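Local coordinates for response regulator aspartate phosphatase H (Bacillus subtilis, PDB 3Q15), which dephosphorylates the sporulation phosphotransferase Spo0F and also acts on the response regulator ComA, keeping competence and sporulation apart in time, at residues A6-W19 with L34-D48. Numbering follows the deposited sequence.
Sequences AIPSSRVGVKINEW and LKAEVEQDIQQMEED
Lys-15 starts with CG trans to its backbone N (chi1 177°) and bends at chi3 (-65°), which carries its ammonium between two carboxylates of the facing helix. NZ forms a salt bridge with Asp-41 OD1 at 2.7 Å, on the syn lone pair, and a longer one with Glu-37 OE1 at 3.2 Å, reached on the anti side slightly out of plane. Both acids cross the lysine nearly at right angles, and its side chain is a knob among Leu-34, Glu-37, Val-38 and Asp-41, its methylenes running oppositely past Val-38. A methionine in its place would probably leave the carboxylates of Glu-37 and Asp-41, one helical turn apart, without the cation they share.

Val-38 returns the fit as a knob among Val-12, Lys-15, Ile-16 and Trp-19: CG1 meets Ile-16 CG1 at 3.9 Å, while CG2 packs on the lysine. At one end Lys-35 lies over a face of the Trp-19 indole, its CB 3.9 Å from the centroid of the six-membered ring, a CH-pi contact. At the other, backbone pairing takes over: Ile-7 N donates to Gln-44 O and Glu-46 N to Ile-7 O, each 3.0 Å, bonds flanking Met-45 that make its single beta bridge with Ile-7. Ser-9 N reaches Glu-46 OE1 from above the carboxylate plane, nearly straight, and Ser-9 OG gives its proton to the anti lone pair of Asp-48 OD2 at 2.7 Å.

The axes of 9-19 and 34-41 run antiparallel at 164° and approach to 9.4 Å at their closest, as expected for neighbours in the N-terminal three-helix bundle. Helix 49-67 supplies the third member: Ile-16 packs on Tyr-54 and Met-45 on Leu-51, while Trp-19 NE1 is hydrogen-bonded to His-62 ND1. Helix 93-113 borders helix 9-24 through Val-14 and Asn-17.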
loop_
_atom_site.group_PDB
_atom_site.type_symbol
_atom_site.label_atom_id
_atom_site.label_comp_id
_atom_site.label_asym_id
_atom_site.label_seq_id
_atom_site.Cartn_x
_atom_site.Cartn_y
_atom_site.Cartn_z
ATOM N N ALA A 6 -10.873 26.405 -11.158
ATOM C CA ALA A 6 -11.769 25.254 -11.164
ATOM C C ALA A 6 -11.714 24.506 -9.836
ATOM O O ALA A 6 -10.634 24.225 -9.315
ATOM C CB ALA A 6 -11.428 24.319 -12.314
ATOM N N ILE A 7 -12.884 24.182 -9.298
ATOM C CA ILE A 7 -12.982 23.481 -8.023
ATOM C C ILE A 7 -12.788 21.978 -8.202
ATOM O O ILE A 7 -13.492 21.349 -8.990
ATOM C CB ILE A 7 -14.353 23.726 -7.362
ATOM C CG1 ILE A 7 -14.668 25.223 -7.317
ATOM C CG2 ILE A 7 -14.391 23.117 -5.968
ATOM C CD1 ILE A 7 -16.042 25.545 -6.758
ATOM N N PRO A 8 -11.826 21.397 -7.471
ATOM C CA PRO A 8 -11.611 19.946 -7.497
ATOM C C PRO A 8 -12.868 19.210 -7.049
ATOM O O PRO A 8 -13.483 19.610 -6.064
ATOM C CB PRO A 8 -10.493 19.738 -6.473
ATOM C CG PRO A 8 -9.802 21.055 -6.375
ATOM C CD PRO A 8 -10.857 22.093 -6.605
ATOM N N SER A 9 -13.231 18.147 -7.763
ATOM C CA SER A 9 -14.455 17.401 -7.478
ATOM C C SER A 9 -14.437 16.733 -6.106
ATOM O O SER A 9 -15.489 16.445 -5.538
ATOM C CB SER A 9 -14.708 16.352 -8.561
ATOM O OG SER A 9 -13.645 15.417 -8.615
ATOM N N SER A 10 -13.243 16.477 -5.582
ATOM C CA SER A 10 -13.104 15.904 -4.248
ATOM C C SER A 10 -13.561 16.907 -3.192
ATOM O O SER A 10 -14.150 16.534 -2.174
ATOM C CB SER A 10 -11.655 15.503 -3.989
ATOM O OG SER A 10 -10.828 16.649 -3.939
ATOM N N ARG A 11 -13.283 18.182 -3.441
ATOM C CA ARG A 11 -13.732 19.247 -2.556
ATOM C C ARG A 11 -15.253 19.286 -2.535
ATOM O O ARG A 11 -15.863 19.423 -1.477
ATOM C CB ARG A 11 -13.173 20.600 -3.002
ATOM C CG ARG A 11 -13.416 21.727 -2.010
ATOM C CD ARG A 11 -12.874 23.045 -2.533
ATOM N NE ARG A 11 -11.436 22.987 -2.781
ATOM C CZ ARG A 11 -10.757 23.907 -3.462
ATOM N NH1 ARG A 11 -11.385 24.958 -3.973
ATOM N NH2 ARG A 11 -9.448 23.772 -3.637
ATOM N N VAL A 12 -15.867 19.157 -3.705
ATOM C CA VAL A 12 -17.323 19.143 -3.788
ATOM C C VAL A 12 -17.882 17.864 -3.171
ATOM O O VAL A 12 -18.971 17.860 -2.591
ATOM C CB VAL A 12 -17.811 19.283 -5.236
ATOM C CG1 VAL A 12 -19.329 19.197 -5.293
ATOM C CG2 VAL A 12 -17.325 20.596 -5.827
ATOM N N GLY A 13 -17.119 16.783 -3.287
ATOM C CA GLY A 13 -17.510 15.512 -2.706
ATOM C C GLY A 13 -17.653 15.547 -1.193
ATOM O O GLY A 13 -18.609 14.999 -0.646
ATOM N N VAL A 14 -16.703 16.183 -0.513
ATOM C CA VAL A 14 -16.747 16.246 0.943
ATOM C C VAL A 14 -17.856 17.169 1.450
ATOM O O VAL A 14 -18.377 16.968 2.543
ATOM C CB VAL A 14 -15.391 16.641 1.567
ATOM C CG1 VAL A 14 -14.355 15.556 1.312
ATOM C CG2 VAL A 14 -14.920 17.986 1.036
ATOM N N LYS A 15 -18.218 18.174 0.659
ATOM C CA LYS A 15 -19.343 19.034 1.013
ATOM C C LYS A 15 -20.653 18.252 0.900
ATOM O O LYS A 15 -21.568 18.439 1.704
ATOM C CB LYS A 15 -19.386 20.290 0.140
ATOM C CG LYS A 15 -20.580 21.188 0.425
ATOM C CD LYS A 15 -20.499 22.502 -0.335
ATOM C CE LYS A 15 -19.313 23.338 0.130
ATOM N NZ LYS A 15 -19.296 24.690 -0.498
ATOM N N ILE A 16 -20.728 17.376 -0.098
ATOM C CA ILE A 16 -21.860 16.462 -0.243
ATOM C C ILE A 16 -21.936 15.511 0.956
ATOM O O ILE A 16 -23.020 15.199 1.449
ATOM C CB ILE A 16 -21.773 15.650 -1.556
ATOM C CG1 ILE A 16 -21.923 16.576 -2.765
ATOM C CG2 ILE A 16 -22.841 14.565 -1.591
ATOM C CD1 ILE A 16 -21.913 15.863 -4.098
ATOM N N ASN A 17 -20.774 15.060 1.421
ATOM C CA ASN A 17 -20.687 14.255 2.634
ATOM C C ASN A 17 -21.292 14.998 3.817
ATOM O O ASN A 17 -21.956 14.401 4.663
ATOM C CB ASN A 17 -19.226 13.922 2.953
ATOM C CG ASN A 17 -18.623 12.935 1.976
ATOM O OD1 ASN A 17 -19.260 12.532 0.999
ATOM N ND2 ASN A 17 -17.380 12.542 2.229
ATOM N N GLU A 18 -21.033 16.301 3.881
ATOM C CA GLU A 18 -21.555 17.125 4.956
ATOM C C GLU A 18 -23.055 17.283 4.776
ATOM O O GLU A 18 -23.817 17.242 5.741
ATOM C CB GLU A 18 -20.877 18.497 4.967
ATOM C CG GLU A 18 -21.379 19.414 6.064
ATOM C CD GLU A 18 -21.159 18.838 7.448
ATOM O OE1 GLU A 18 -21.940 19.177 8.362
ATOM O OE2 GLU A 18 -20.203 18.052 7.621
ATOM N N TRP A 19 -23.465 17.471 3.525
ATOM C CA TRP A 19 -24.874 17.526 3.162
ATOM C C TRP A 19 -25.583 16.263 3.665
ATOM O O TRP A 19 -26.644 16.337 4.286
ATOM C CB TRP A 19 -24.997 17.672 1.641
ATOM C CG TRP A 19 -26.394 17.659 1.103
ATOM C CD1 TRP A 19 -27.554 17.779 1.811
ATOM C CD2 TRP A 19 -26.776 17.504 -0.268
ATOM N NE1 TRP A 19 -28.635 17.712 0.965
ATOM C CE2 TRP A 19 -28.182 17.541 -0.321
ATOM C CE3 TRP A 19 -26.062 17.339 -1.463
ATOM C CZ2 TRP A 19 -28.891 17.419 -1.512
ATOM C CZ3 TRP A 19 -26.764 17.217 -2.643
ATOM C CH2 TRP A 19 -28.166 17.259 -2.661
ATOM N N LEU A 34 -26.669 23.431 2.406
ATOM C CA LEU A 34 -25.582 22.676 1.795
ATOM C C LEU A 34 -25.927 22.204 0.383
ATOM O O LEU A 34 -25.083 22.239 -0.509
ATOM C CB LEU A 34 -25.174 21.505 2.688
ATOM C CG LEU A 34 -24.450 21.952 3.962
ATOM C CD1 LEU A 34 -24.319 20.812 4.958
ATOM C CD2 LEU A 34 -23.088 22.542 3.625
ATOM N N LYS A 35 -27.170 21.777 0.185
ATOM C CA LYS A 35 -27.633 21.376 -1.138
ATOM C C LYS A 35 -27.507 22.535 -2.123
ATOM O O LYS A 35 -27.093 22.348 -3.268
ATOM C CB LYS A 35 -29.084 20.896 -1.068
ATOM C CG LYS A 35 -29.702 20.513 -2.408
ATOM C CD LYS A 35 -31.100 19.931 -2.213
ATOM C CE LYS A 35 -31.684 19.398 -3.513
ATOM N NZ LYS A 35 -31.969 20.483 -4.491
ATOM N N ALA A 36 -27.861 23.735 -1.670
ATOM C CA ALA A 36 -27.783 24.925 -2.510
ATOM C C ALA A 36 -26.337 25.271 -2.847
ATOM O O ALA A 36 -26.032 25.671 -3.971
ATOM C CB ALA A 36 -28.476 26.111 -1.834
ATOM N N GLU A 37 -25.448 25.119 -1.871
ATOM C CA GLU A 37 -24.034 25.401 -2.092
ATOM C C GLU A 37 -23.435 24.440 -3.108
ATOM O O GLU A 37 -22.707 24.852 -4.008
ATOM C CB GLU A 37 -23.250 25.328 -0.780
ATOM C CG GLU A 37 -23.631 26.395 0.231
ATOM C CD GLU A 37 -22.752 26.366 1.464
ATOM O OE1 GLU A 37 -21.683 25.723 1.418
ATOM O OE2 GLU A 37 -23.132 26.986 2.478
ATOM N N VAL A 38 -23.743 23.158 -2.956
ATOM C CA VAL A 38 -23.210 22.136 -3.851
ATOM C C VAL A 38 -23.586 22.440 -5.296
ATOM O O VAL A 38 -22.765 22.303 -6.205
ATOM C CB VAL A 38 -23.715 20.734 -3.475
ATOM C CG1 VAL A 38 -23.310 19.721 -4.531
ATOM C CG2 VAL A 38 -23.184 20.327 -2.113
ATOM N N GLU A 39 -24.830 22.865 -5.495
ATOM C CA GLU A 39 -25.344 23.144 -6.831
ATOM C C GLU A 39 -24.660 24.349 -7.468
ATOM O O GLU A 39 -24.687 24.521 -8.687
ATOM C CB GLU A 39 -26.860 23.333 -6.786
ATOM C CG GLU A 39 -27.608 22.067 -6.405
ATOM C CD GLU A 39 -29.066 22.314 -6.084
ATOM O OE1 GLU A 39 -29.452 23.491 -5.913
ATOM O OE2 GLU A 39 -29.825 21.326 -6.001
ATOM N N GLN A 40 -24.041 25.179 -6.637
ATOM C CA GLN A 40 -23.259 26.300 -7.132
ATOM C C GLN A 40 -21.842 25.851 -7.467
ATOM O O GLN A 40 -21.314 26.175 -8.531
ATOM C CB GLN A 40 -23.231 27.435 -6.106
ATOM C CG GLN A 40 -24.580 28.102 -5.882
ATOM C CD GLN A 40 -25.087 28.820 -7.120
ATOM O OE1 GLN A 40 -24.309 29.169 -8.009
ATOM N NE2 GLN A 40 -26.397 29.042 -7.186
ATOM N N ASP A 41 -21.233 25.097 -6.556
ATOM C CA ASP A 41 -19.860 24.642 -6.734
ATOM C C ASP A 41 -19.694 23.812 -8.004
ATOM O O ASP A 41 -18.681 23.917 -8.695
ATOM C CB ASP A 41 -19.390 23.837 -5.519
ATOM C CG ASP A 41 -19.412 24.649 -4.236
ATOM O OD1 ASP A 41 -19.454 24.040 -3.146
ATOM O OD2 ASP A 41 -19.391 25.896 -4.319
ATOM N N ILE A 42 -20.694 22.988 -8.305
ATOM C CA ILE A 42 -20.653 22.132 -9.488
ATOM C C ILE A 42 -20.550 22.936 -10.787
ATOM O O ILE A 42 -19.922 22.498 -11.753
ATOM C CB ILE A 42 -21.869 21.186 -9.542
ATOM C CG1 ILE A 42 -21.778 20.156 -8.414
ATOM C CG2 ILE A 42 -21.946 20.493 -10.887
ATOM C CD1 ILE A 42 -22.892 19.145 -8.415
ATOM N N GLN A 43 -21.156 24.119 -10.798
ATOM C CA GLN A 43 -21.115 24.989 -11.968
ATOM C C GLN A 43 -19.697 25.483 -12.249
ATOM O O GLN A 43 -19.426 26.044 -13.310
ATOM C CB GLN A 43 -22.058 26.180 -11.781
ATOM C CG GLN A 43 -23.497 25.791 -11.481
ATOM C CD GLN A 43 -24.404 26.994 -11.307
ATOM O OE1 GLN A 43 -24.005 28.131 -11.568
ATOM N NE2 GLN A 43 -25.632 26.751 -10.863
ATOM N N GLN A 44 -18.799 25.273 -11.289
ATOM C CA GLN A 44 -17.405 25.681 -11.427
ATOM C C GLN A 44 -16.461 24.504 -11.180
ATOM O O GLN A 44 -15.252 24.683 -11.034
ATOM C CB GLN A 44 -17.084 26.818 -10.451
ATOM C CG GLN A 44 -17.841 28.111 -10.718
ATOM C CD GLN A 44 -17.325 28.852 -11.937
ATOM O OE1 GLN A 44 -18.069 29.106 -12.886
ATOM N NE2 GLN A 44 -16.046 29.210 -11.916
ATOM N N MET A 45 -17.020 23.299 -11.137
ATOM C CA MET A 45 -16.246 22.104 -10.813
ATOM C C MET A 45 -15.578 21.494 -12.039
ATOM O O MET A 45 -16.125 21.532 -13.141
ATOM C CB MET A 45 -17.142 21.058 -10.147
ATOM C CG MET A 45 -16.412 19.794 -9.707
ATOM S SD MET A 45 -17.529 18.521 -9.088
ATOM C CE MET A 45 -18.399 18.069 -10.588
ATOM N N GLU A 46 -14.392 20.925 -11.839
ATOM C CA GLU A 46 -13.741 20.142 -12.879
ATOM C C GLU A 46 -14.655 18.985 -13.267
ATOM O O GLU A 46 -15.480 18.543 -12.465
ATOM C CB GLU A 46 -12.399 19.602 -12.383
ATOM C CG GLU A 46 -12.523 18.624 -11.226
ATOM C CD GLU A 46 -11.198 17.991 -10.846
ATOM O OE1 GLU A 46 -11.184 17.132 -9.936
ATOM O OE2 GLU A 46 -10.171 18.352 -11.459
ATOM N N GLU A 47 -14.515 18.499 -14.495
ATOM C CA GLU A 47 -15.351 17.403 -14.970
ATOM C C GLU A 47 -15.129 16.134 -14.151
ATOM O O GLU A 47 -13.994 15.697 -13.952
ATOM C CB GLU A 47 -15.115 17.135 -16.462
ATOM C CG GLU A 47 -15.676 18.217 -17.382
ATOM C CD GLU A 47 -15.629 17.833 -18.855
ATOM O OE1 GLU A 47 -15.067 16.767 -19.185
ATOM O OE2 GLU A 47 -16.158 18.603 -19.686
ATOM N N ASP A 48 -16.227 15.559 -13.665
ATOM C CA ASP A 48 -16.195 14.300 -12.929
ATOM C C ASP A 48 -17.600 13.713 -12.865
ATOM O O ASP A 48 -18.363 14.003 -11.943
ATOM C CB ASP A 48 -15.654 14.506 -11.511
ATOM C CG ASP A 48 -15.410 13.193 -10.778
ATOM O OD1 ASP A 48 -16.007 12.166 -11.167
ATOM O OD2 ASP A 48 -14.619 13.185 -9.812
#